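Local coordinates for Sso-CP2 metallo-carboxypetidase (Sulfolobus solfataricus, PDB 4MMO), which probably works as a zinc-dependent carboxypeptidase of the M20 family, removing residues from the C-terminal ends of peptides, at residues Asp210-Leu218 with Leu325-Phe334; Ile227-Arg235 with Phe310-Val321. All coordinates share one frame; numbering follows the deposited sequence.

Contact 1: residues Asp210-Leu218 with Leu325-Phe334. With SO4 (sulfate ion), chain F; SO4 (sulfate ion), chain G.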
loop_
_atom_site.group_PDB
_atom_site.type_symbol
_atom_site.label_atom_id
_atom_site.label_comp_id
_atom_site.label_asym_id
_atom_site.label_seq_id
_atom_site.Cartn_x
_atom_site.Cartn_y
_atom_site.Cartn_z
ATOM N N ASP A 210 10.864 8.353 -3.505
ATOM C CA ASP A 210 11.620 8.030 -4.710
ATOM C C ASP A 210 10.785 7.168 -5.644
ATOM O O ASP A 210 10.707 7.440 -6.840
ATOM C CB ASP A 210 12.932 7.320 -4.370
ATOM C CG ASP A 210 13.989 8.267 -3.824
ATOM O OD1 ASP A 210 13.758 9.497 -3.838
ATOM O OD2 ASP A 210 15.057 7.780 -3.388
ATOM N N LEU A 211 10.150 6.139 -5.096
ATOM C CA LEU A 211 9.334 5.246 -5.906
ATOM C C LEU A 211 8.076 5.956 -6.410
ATOM O O LEU A 211 7.663 5.756 -7.555
ATOM C CB LEU A 211 8.961 3.989 -5.119
ATOM C CG LEU A 211 8.277 2.879 -5.925
ATOM C CD1 LEU A 211 9.116 2.458 -7.133
ATOM C CD2 LEU A 211 7.989 1.677 -5.038
ATOM N N ALA A 212 7.473 6.786 -5.560
ATOM C CA ALA A 212 6.322 7.586 -5.973
ATOM C C ALA A 212 6.703 8.463 -7.156
ATOM O O ALA A 212 5.922 8.643 -8.089
ATOM C CB ALA A 212 5.818 8.446 -4.820
ATOM N N LYS A 213 7.914 9.005 -7.116
ATOM C CA LYS A 213 8.390 9.856 -8.196
ATOM C C LYS A 213 8.592 9.043 -9.467
ATOM O O LYS A 213 8.270 9.508 -10.558
ATOM C CB LYS A 213 9.683 10.569 -7.791
ATOM C CG LYS A 213 9.451 11.977 -7.261
ATOM C CD LYS A 213 10.617 12.483 -6.430
ATOM C CE LYS A 213 10.294 13.823 -5.780
ATOM N NZ LYS A 213 9.947 14.876 -6.779
ATOM N N ILE A 214 9.107 7.825 -9.318
ATOM C CA ILE A 214 9.352 6.937 -10.451
ATOM C C ILE A 214 8.057 6.625 -11.196
ATOM O O ILE A 214 7.963 6.837 -12.407
ATOM C CB ILE A 214 10.006 5.611 -9.995
ATOM C CG1 ILE A 214 11.455 5.846 -9.556
ATOM C CG2 ILE A 214 9.950 4.553 -11.101
ATOM C CD1 ILE A 214 12.413 6.233 -10.674
ATOM N N ILE A 215 7.058 6.121 -10.477
ATOM C CA ILE A 215 5.806 5.736 -11.118
ATOM C C ILE A 215 5.085 6.957 -11.689
ATOM O O ILE A 215 4.304 6.835 -12.630
ATOM C CB ILE A 215 4.874 4.944 -10.168
ATOM C CG1 ILE A 215 4.536 5.764 -8.924
ATOM C CG2 ILE A 215 5.523 3.616 -9.787
ATOM C CD1 ILE A 215 3.560 5.084 -7.988
ATOM N N SER A 216 5.366 8.135 -11.135
ATOM C CA SER A 216 4.785 9.371 -11.651
ATOM C C SER A 216 5.290 9.700 -13.056
ATOM O O SER A 216 4.604 10.380 -13.815
ATOM C CB SER A 216 5.068 10.541 -10.709
ATOM O OG SER A 216 4.341 10.404 -9.499
ATOM N N THR A 217 6.482 9.217 -13.402
ATOM C CA THR A 217 7.068 9.511 -14.711
ATOM C C THR A 217 6.468 8.635 -15.805
ATOM O O THR A 217 6.613 8.928 -16.991
ATOM C CB THR A 217 8.605 9.307 -14.722
ATOM O OG1 THR A 217 8.916 7.927 -14.477
ATOM C CG2 THR A 217 9.287 10.184 -13.667
ATOM N N LEU A 218 5.799 7.561 -15.402
ATOM C CA LEU A 218 5.281 6.579 -16.349
ATOM C C LEU A 218 4.102 7.095 -17.177
ATOM O O LEU A 218 3.952 6.724 -18.341
ATOM C CB LEU A 218 4.876 5.301 -15.604
ATOM C CG LEU A 218 6.016 4.541 -14.917
ATOM C CD1 LEU A 218 5.469 3.382 -14.105
ATOM C CD2 LEU A 218 7.044 4.045 -15.931
ATOM N N LEU A 325 10.248 -0.257 -20.897
ATOM C CA LEU A 325 10.064 0.152 -19.517
ATOM C C LEU A 325 11.409 0.226 -18.815
ATOM O O LEU A 325 11.687 1.176 -18.087
ATOM C CB LEU A 325 9.157 -0.832 -18.780
ATOM C CG LEU A 325 9.055 -0.613 -17.269
ATOM C CD1 LEU A 325 8.466 0.760 -16.968
ATOM C CD2 LEU A 325 8.232 -1.712 -16.618
ATOM N N LYS A 326 12.246 -0.781 -19.034
ATOM C CA LYS A 326 13.528 -0.840 -18.348
ATOM C C LYS A 326 14.448 0.294 -18.788
ATOM O O LYS A 326 15.088 0.923 -17.954
ATOM C CB LYS A 326 14.181 -2.208 -18.542
ATOM C CG LYS A 326 13.588 -3.267 -17.621
ATOM C CD LYS A 326 13.806 -4.675 -18.141
ATOM C CE LYS A 326 15.216 -5.161 -17.886
ATOM N NZ LYS A 326 15.431 -6.532 -18.426
ATOM N N LYS A 327 14.498 0.573 -20.086
ATOM C CA LYS A 327 15.279 1.707 -20.571
ATOM C C LYS A 327 14.791 2.992 -19.910
ATOM O O LYS A 327 15.588 3.836 -19.503
ATOM C CB LYS A 327 15.189 1.824 -22.093
ATOM C CG LYS A 327 16.195 0.958 -22.837
ATOM C CD LYS A 327 15.987 1.026 -24.343
ATOM C CE LYS A 327 17.063 0.254 -25.096
ATOM N NZ LYS A 327 16.917 -1.222 -24.950
ATOM N N HIS A 328 13.476 3.123 -19.786
ATOM C CA HIS A 328 12.875 4.292 -19.163
ATOM C C HIS A 328 13.269 4.421 -17.690
ATOM O O HIS A 328 13.626 5.504 -17.227
ATOM C CB HIS A 328 11.354 4.221 -19.287
ATOM C CG HIS A 328 10.640 5.326 -18.575
ATOM N ND1 HIS A 328 10.299 6.509 -19.192
ATOM C CD2 HIS A 328 10.202 5.425 -17.297
ATOM C CE1 HIS A 328 9.682 7.292 -18.324
ATOM N NE2 HIS A 328 9.610 6.659 -17.168
ATOM N N LEU A 329 13.198 3.317 -16.956
ATOM C CA LEU A 329 13.545 3.324 -15.539
ATOM C C LEU A 329 15.014 3.690 -15.302
ATOM O O LEU A 329 15.343 4.302 -14.287
ATOM C CB LEU A 329 13.222 1.971 -14.904
ATOM C CG LEU A 329 11.729 1.638 -14.796
ATOM C CD1 LEU A 329 11.539 0.219 -14.286
ATOM C CD2 LEU A 329 10.998 2.624 -13.889
ATOM N N GLN A 330 15.889 3.318 -16.233
ATOM C CA GLN A 330 17.292 3.722 -16.172
ATOM C C GLN A 330 17.395 5.243 -16.149
ATOM O O GLN A 330 18.024 5.822 -15.264
ATOM C CB GLN A 330 18.070 3.186 -17.376
ATOM C CG GLN A 330 18.222 1.676 -17.428
ATOM C CD GLN A 330 18.674 1.188 -18.799
ATOM O OE1 GLN A 330 19.297 1.930 -19.559
ATOM N NE2 GLN A 330 18.353 -0.062 -19.121
ATOM N N LYS A 331 16.767 5.880 -17.134
ATOM C CA LYS A 331 16.787 7.334 -17.259
ATOM C C LYS A 331 16.185 8.024 -16.037
ATOM O O LYS A 331 16.631 9.100 -15.639
ATOM C CB LYS A 331 16.021 7.763 -18.511
ATOM C CG LYS A 331 16.704 7.382 -19.811
ATOM C CD LYS A 331 15.808 7.665 -21.009
ATOM C CE LYS A 331 16.492 7.305 -22.318
ATOM N NZ LYS A 331 16.994 5.901 -22.318
ATOM N N ALA A 332 15.173 7.401 -15.443
ATOM C CA ALA A 332 14.488 7.982 -14.296
ATOM C C ALA A 332 15.280 7.767 -13.011
ATOM O O ALA A 332 14.839 8.155 -11.929
ATOM C CB ALA A 332 13.091 7.397 -14.166
ATOM N N GLY A 333 16.448 7.141 -13.133
ATOM C CA GLY A 333 17.325 6.929 -11.997
ATOM C C GLY A 333 16.821 5.857 -11.053
ATOM O O GLY A 333 17.063 5.921 -9.845
ATOM N N PHE A 334 16.118 4.870 -11.599
ATOM C CA PHE A 334 15.595 3.777 -10.788
ATOM C C PHE A 334 16.750 2.947 -10.235
ATOM O O PHE A 334 17.640 2.533 -10.973
ATOM C CB PHE A 334 14.640 2.902 -11.603
ATOM C CG PHE A 334 14.078 1.739 -10.833
ATOM C CD1 PHE A 334 13.130 1.937 -9.841
ATOM C CD2 PHE A 334 14.493 0.447 -11.103
ATOM C CE1 PHE A 334 12.611 0.868 -9.132
ATOM C CE2 PHE A 334 13.978 -0.627 -10.397
ATOM C CZ PHE A 334 13.037 -0.416 -9.412
HETATM S S SO4 F . 18.432 -5.266 -16.887
HETATM O O1 SO4 F . 17.728 -4.739 -15.720
HETATM O O2 SO4 F . 17.831 -6.541 -17.272
HETATM O O3 SO4 F . 18.326 -4.306 -17.988
HETATM O O4 SO4 F . 19.839 -5.482 -16.562
HETATM S S SO4 G . 12.462 16.777 -9.005
HETATM O O1 SO4 G . 12.290 15.500 -8.317
HETATM O O2 SO4 G . 12.346 16.560 -10.443
HETATM O O3 SO4 G . 11.427 17.716 -8.572
HETATM O O4 SO4 G . 13.780 17.328 -8.694
#
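Thr217 and His328 supply the polar link between two helices that are otherwise joined mainly by apolar packing. The NE2 of His328 donates to Thr217 OG1 over 3.1 Å, and the hydroxyl lies at the imidazole edge, only 12° out of the ring plane. Thr217 chi1 of 64° sets OG1 between its own backbone N and carbonyl carbon, from where it also appears to donate to Ile214 O, a bond modelled rather short, so two partners probably limit its rotation. His328 reaches it with CG anti to the backbone N (chi1 175°), while Leu218 CD2 approaches the same ring obliquely, 3.7 Å from His328 CD2. Ile214 is the main apolar wedge. Its CG2 meets Leu329 CD2 at 3.5 Å, the two side chains crossing at about a right angle, and its CD1 lies 3.7 Å from Ala332 CB. The latter branch reaches the turn where Gly333, with positive phi, closes helix 318-331 in a Schellman motif. Leu218 CD2 and Leu325 CD1 continue the seam. Beneath both helices lies the antiparallel sheet, with Leu211 on Ala304 and Leu329 on Leu187, whereas Ala212 and Ser216 of helix 207-218 pack against Ala212 of the second subunit.

Contact 2: residues Ile227-Arg235 with Phe310-Val321. With SO4 (sulfate ion), chain D.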
loop_
_atom_site.group_PDB
_atom_site.type_symbol
_atom_site.label_atom_id
_atom_site.label_comp_id
_atom_site.label_asym_id
_atom_site.label_seq_id
_atom_site.Cartn_x
_atom_site.Cartn_y
_atom_site.Cartn_z
ATOM N N ILE A 227 6.316 6.249 -21.407
ATOM C CA ILE A 227 7.450 5.402 -21.762
ATOM C C ILE A 227 7.756 5.567 -23.246
ATOM O O ILE A 227 6.886 5.368 -24.093
ATOM C CB ILE A 227 7.173 3.918 -21.449
ATOM C CG1 ILE A 227 6.929 3.734 -19.951
ATOM C CG2 ILE A 227 8.347 3.041 -21.895
ATOM C CD1 ILE A 227 6.416 2.355 -19.573
ATOM N N GLU A 228 8.993 5.943 -23.551
ATOM C CA GLU A 228 9.403 6.181 -24.930
ATOM C C GLU A 228 9.252 4.915 -25.769
ATOM O O GLU A 228 9.762 3.856 -25.406
ATOM C CB GLU A 228 10.851 6.674 -24.976
ATOM C CG GLU A 228 11.344 7.038 -26.373
ATOM C CD GLU A 228 12.792 7.494 -26.384
ATOM O OE1 GLU A 228 13.269 8.001 -25.346
ATOM O OE2 GLU A 228 13.458 7.340 -27.429
ATOM N N GLY A 229 8.537 5.035 -26.884
ATOM C CA GLY A 229 8.348 3.934 -27.814
ATOM C C GLY A 229 7.126 3.068 -27.543
ATOM O O GLY A 229 6.836 2.150 -28.306
ATOM N N PHE A 230 6.404 3.364 -26.465
ATOM C CA PHE A 230 5.284 2.529 -26.032
ATOM C C PHE A 230 4.194 2.382 -27.100
ATOM O O PHE A 230 3.658 1.292 -27.297
ATOM C CB PHE A 230 4.688 3.106 -24.750
ATOM C CG PHE A 230 3.617 2.255 -24.136
ATOM C CD1 PHE A 230 3.945 1.180 -23.330
ATOM C CD2 PHE A 230 2.279 2.545 -24.347
ATOM C CE1 PHE A 230 2.960 0.401 -22.760
ATOM C CE2 PHE A 230 1.290 1.772 -23.772
ATOM C CZ PHE A 230 1.630 0.698 -22.980
ATOM N N TYR A 231 3.884 3.472 -27.794
ATOM C CA TYR A 231 2.783 3.487 -28.758
ATOM C C TYR A 231 3.217 3.184 -30.193
ATOM O O TYR A 231 2.372 3.039 -31.073
ATOM C CB TYR A 231 2.060 4.841 -28.719
ATOM C CG TYR A 231 1.310 5.088 -27.428
ATOM C CD1 TYR A 231 0.045 4.553 -27.224
ATOM C CD2 TYR A 231 1.872 5.848 -26.408
ATOM C CE1 TYR A 231 -0.644 4.769 -26.045
ATOM C CE2 TYR A 231 1.191 6.071 -25.224
ATOM C CZ TYR A 231 -0.064 5.529 -25.046
ATOM O OH TYR A 231 -0.741 5.747 -23.868
ATOM N N ASP A 232 4.524 3.081 -30.431
ATOM C CA ASP A 232 5.039 2.904 -31.792
ATOM C C ASP A 232 4.494 1.649 -32.477
ATOM O O ASP A 232 4.223 1.660 -33.674
ATOM C CB ASP A 232 6.571 2.859 -31.792
ATOM C CG ASP A 232 7.202 4.208 -31.472
ATOM O OD1 ASP A 232 6.490 5.232 -31.525
ATOM O OD2 ASP A 232 8.416 4.241 -31.178
ATOM N N ASP A 233 4.335 0.573 -31.713
ATOM C CA ASP A 233 3.872 -0.698 -32.264
ATOM C C ASP A 233 2.346 -0.799 -32.280
ATOM O O ASP A 233 1.793 -1.786 -32.762
ATOM C CB ASP A 233 4.448 -1.864 -31.452
ATOM C CG ASP A 233 5.890 -2.179 -31.812
ATOM O OD1 ASP A 233 6.623 -1.259 -32.232
ATOM O OD2 ASP A 233 6.292 -3.354 -31.674
ATOM N N VAL A 234 1.669 0.208 -31.732
ATOM C CA VAL A 234 0.208 0.207 -31.684
ATOM C C VAL A 234 -0.340 0.586 -33.057
ATOM O O VAL A 234 -0.099 1.693 -33.541
ATOM C CB VAL A 234 -0.320 1.187 -30.611
ATOM C CG1 VAL A 234 -1.839 1.362 -30.721
ATOM C CG2 VAL A 234 0.058 0.705 -29.222
ATOM N N ARG A 235 -1.070 -0.333 -33.684
ATOM C CA ARG A 235 -1.584 -0.104 -35.031
ATOM C C ARG A 235 -3.001 0.463 -35.028
ATOM O O ARG A 235 -3.772 0.251 -34.091
ATOM C CB ARG A 235 -1.544 -1.397 -35.853
ATOM C CG ARG A 235 -2.493 -2.506 -35.392
ATOM C CD ARG A 235 -2.934 -3.350 -36.588
ATOM N NE ARG A 235 -3.721 -4.519 -36.202
ATOM C CZ ARG A 235 -5.033 -4.512 -35.986
ATOM N NH1 ARG A 235 -5.737 -3.390 -36.107
ATOM N NH2 ARG A 235 -5.647 -5.636 -35.641
ATOM N N PHE A 310 0.336 -3.692 -17.338
ATOM C CA PHE A 310 0.169 -3.003 -18.610
ATOM C C PHE A 310 -0.760 -3.830 -19.487
ATOM O O PHE A 310 -0.449 -4.978 -19.791
ATOM C CB PHE A 310 1.506 -2.866 -19.347
ATOM C CG PHE A 310 2.522 -1.993 -18.653
ATOM C CD1 PHE A 310 3.324 -2.501 -17.645
ATOM C CD2 PHE A 310 2.701 -0.676 -19.043
ATOM C CE1 PHE A 310 4.270 -1.702 -17.023
ATOM C CE2 PHE A 310 3.643 0.123 -18.426
ATOM C CZ PHE A 310 4.430 -0.391 -17.415
ATOM N N ARG A 311 -1.892 -3.260 -19.890
ATOM C CA ARG A 311 -2.760 -3.917 -20.864
ATOM C C ARG A 311 -2.328 -3.467 -22.247
ATOM O O ARG A 311 -2.155 -2.273 -22.489
ATOM C CB ARG A 311 -4.224 -3.559 -20.632
ATOM C CG ARG A 311 -4.736 -3.904 -19.254
ATOM C CD ARG A 311 -4.923 -5.395 -19.076
ATOM N NE ARG A 311 -5.331 -5.703 -17.709
ATOM C CZ ARG A 311 -5.922 -6.829 -17.332
ATOM N NH1 ARG A 311 -6.194 -7.778 -18.218
ATOM N NH2 ARG A 311 -6.251 -7.005 -16.060
ATOM N N LEU A 312 -2.159 -4.424 -23.151
ATOM C CA LEU A 312 -1.576 -4.154 -24.459
ATOM C C LEU A 312 -2.554 -4.416 -25.597
ATOM O O LEU A 312 -3.505 -5.185 -25.454
ATOM C CB LEU A 312 -0.330 -5.018 -24.643
ATOM C CG LEU A 312 0.713 -4.870 -23.532
ATOM C CD1 LEU A 312 1.819 -5.901 -23.689
ATOM C CD2 LEU A 312 1.284 -3.458 -23.532
ATOM N N VAL A 313 -2.306 -3.765 -26.729
ATOM C CA VAL A 313 -3.123 -3.930 -27.923
ATOM C C VAL A 313 -2.199 -4.192 -29.106
ATOM O O VAL A 313 -1.008 -3.894 -29.030
ATOM C CB VAL A 313 -3.988 -2.680 -28.193
ATOM C CG1 VAL A 313 -4.910 -2.411 -27.014
ATOM C CG2 VAL A 313 -3.115 -1.461 -28.469
ATOM N N PRO A 314 -2.738 -4.752 -30.201
ATOM C CA PRO A 314 -1.894 -5.075 -31.356
ATOM C C PRO A 314 -1.170 -3.835 -31.878
ATOM O O PRO A 314 -1.820 -2.794 -31.908
ATOM C CB PRO A 314 -2.901 -5.578 -32.396
ATOM C CG PRO A 314 -4.066 -6.054 -31.602
ATOM C CD PRO A 314 -4.146 -5.127 -30.425
ATOM N N ASN A 315 0.107 -3.901 -32.268
ATOM C CA ASN A 315 0.929 -5.109 -32.277
ATOM C C ASN A 315 1.989 -5.064 -31.182
ATOM O O ASN A 315 3.145 -5.416 -31.415
ATOM C CB ASN A 315 1.619 -5.242 -33.636
ATOM C CG ASN A 315 0.633 -5.467 -34.770
ATOM O OD1 ASN A 315 -0.174 -6.394 -34.729
ATOM N ND2 ASN A 315 0.685 -4.608 -35.783
ATOM N N GLN A 316 1.608 -4.616 -29.991
ATOM C CA GLN A 316 2.563 -4.513 -28.893
ATOM C C GLN A 316 3.029 -5.892 -28.438
ATOM O O GLN A 316 2.231 -6.822 -28.319
ATOM C CB GLN A 316 1.954 -3.771 -27.706
ATOM C CG GLN A 316 1.689 -2.299 -27.948
ATOM C CD GLN A 316 1.051 -1.645 -26.742
ATOM O OE1 GLN A 316 -0.006 -2.077 -26.281
ATOM N NE2 GLN A 316 1.703 -0.617 -26.204
ATOM N N ASP A 317 4.330 -6.004 -28.190
ATOM C CA ASP A 317 4.943 -7.227 -27.698
ATOM C C ASP A 317 5.298 -7.002 -26.231
ATOM O O ASP A 317 6.057 -6.087 -25.917
ATOM C CB ASP A 317 6.206 -7.521 -28.515
ATOM C CG ASP A 317 6.860 -8.841 -28.147
ATOM O OD1 ASP A 317 6.706 -9.311 -26.999
ATOM O OD2 ASP A 317 7.547 -9.408 -29.022
ATOM N N PRO A 318 4.758 -7.833 -25.324
ATOM C CA PRO A 318 5.005 -7.594 -23.898
ATOM C C PRO A 318 6.484 -7.652 -23.527
ATOM O O PRO A 318 6.936 -6.870 -22.686
ATOM C CB PRO A 318 4.223 -8.720 -23.212
ATOM C CG PRO A 318 4.055 -9.762 -24.255
ATOM C CD PRO A 318 3.916 -9.023 -25.537
ATOM N N TYR A 319 7.234 -8.553 -24.152
ATOM C CA TYR A 319 8.666 -8.639 -23.897
ATOM C C TYR A 319 9.374 -7.371 -24.374
ATOM O O TYR A 319 10.340 -6.924 -23.765
ATOM C CB TYR A 319 9.257 -9.887 -24.556
ATOM C CG TYR A 319 8.731 -11.172 -23.957
ATOM C CD1 TYR A 319 9.265 -11.678 -22.783
ATOM C CD2 TYR A 319 7.694 -11.873 -24.562
ATOM C CE1 TYR A 319 8.789 -12.845 -22.225
ATOM C CE2 TYR A 319 7.208 -13.048 -24.006
ATOM C CZ TYR A 319 7.763 -13.526 -22.836
ATOM O OH TYR A 319 7.298 -14.692 -22.269
ATOM N N LYS A 320 8.882 -6.777 -25.452
ATOM C CA LYS A 320 9.443 -5.520 -25.925
ATOM C C LYS A 320 9.081 -4.369 -24.981
ATOM O O LYS A 320 9.923 -3.531 -24.661
ATOM C CB LYS A 320 8.954 -5.218 -27.336
ATOM C CG LYS A 320 9.560 -3.966 -27.936
ATOM C CD LYS A 320 9.287 -3.884 -29.427
ATOM C CE LYS A 320 9.917 -2.644 -30.037
ATOM N NZ LYS A 320 9.705 -2.582 -31.511
ATOM N N VAL A 321 7.829 -4.332 -24.535
ATOM C CA VAL A 321 7.370 -3.269 -23.648
ATOM C C VAL A 321 8.176 -3.301 -22.356
ATOM O O VAL A 321 8.505 -2.257 -21.795
ATOM C CB VAL A 321 5.859 -3.397 -23.347
ATOM C CG1 VAL A 321 5.431 -2.434 -22.242
ATOM C CG2 VAL A 321 5.053 -3.133 -24.609
HETATM S S SO4 D . -8.228 -10.913 -16.968
HETATM O O1 SO4 D . -7.781 -10.550 -15.628
HETATM O O2 SO4 D . -8.056 -12.360 -17.182
HETATM O O3 SO4 D . -9.610 -10.426 -17.063
HETATM O O4 SO4 D . -7.432 -10.221 -17.975
HETATM O O HOH W 1 5.943 -3.608 -28.388
#
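The loop after helix 207-218 is fastened here to the connection between strand 299-312 and helix 318-331, a strand-to-helix link within the dimerisation domain of the M20 family. Gln316 shows how one amide can join two backbones. Its NE2 donates to Phe230 O over 2.9 Å, from above the carbonyl plane, and lies 3.4 Å above one face of the Phe230 ring, offset toward the rim, with the amide and ring planes 84° apart. Its OE1 takes Val313 N at 2.9 Å, in the carbonyl plane, so both ends of the amide are held. A leucine in its place would probably leave Phe230 O and Val313 N without these partners and the loop less firmly tied. Phe230, its CG anti to the backbone N (chi1 -174°), extends between strand and helix, touching Phe310 CD2 obliquely and presenting its edge to Val321 CG1. Around the cis peptide before Asn315, backbone bonds run both ways: Asn315 N to Asp233 O at 2.7 Å, and Arg235 N to Pro314 O at 3.1 Å. Val234 CG2 lies alongside Gln316, 3.6 Å from its CD. Lys320 NZ forms a weak salt bridge with Asp233 OD1, while the guanidinium of Arg235 is paired with Glu241.

In the fold
Followed from the N terminus, the chain lays down helix 207-218, the first side of contact 1, and soon enters the loop 227-235, the first side of contact 2. It then passes through helices 239-247, 252-259 and 269-278 and strand 283-290. On reaching strand 299-312 and the start of helix 318-331, it closes contact 2; later, the end of that helix and the turn after it (325-334) close contact 1 around it, so that contact 2 is nested inside. Helix 318-331 thus serves both contacts, whose centres lie about 18 Å apart. They meet where Leu325 CD1 lies 3.7 Å from Ile227 CD1. Together they tie helix 207-218 and its following loop to the strand-helix unit of the dimerisation domain.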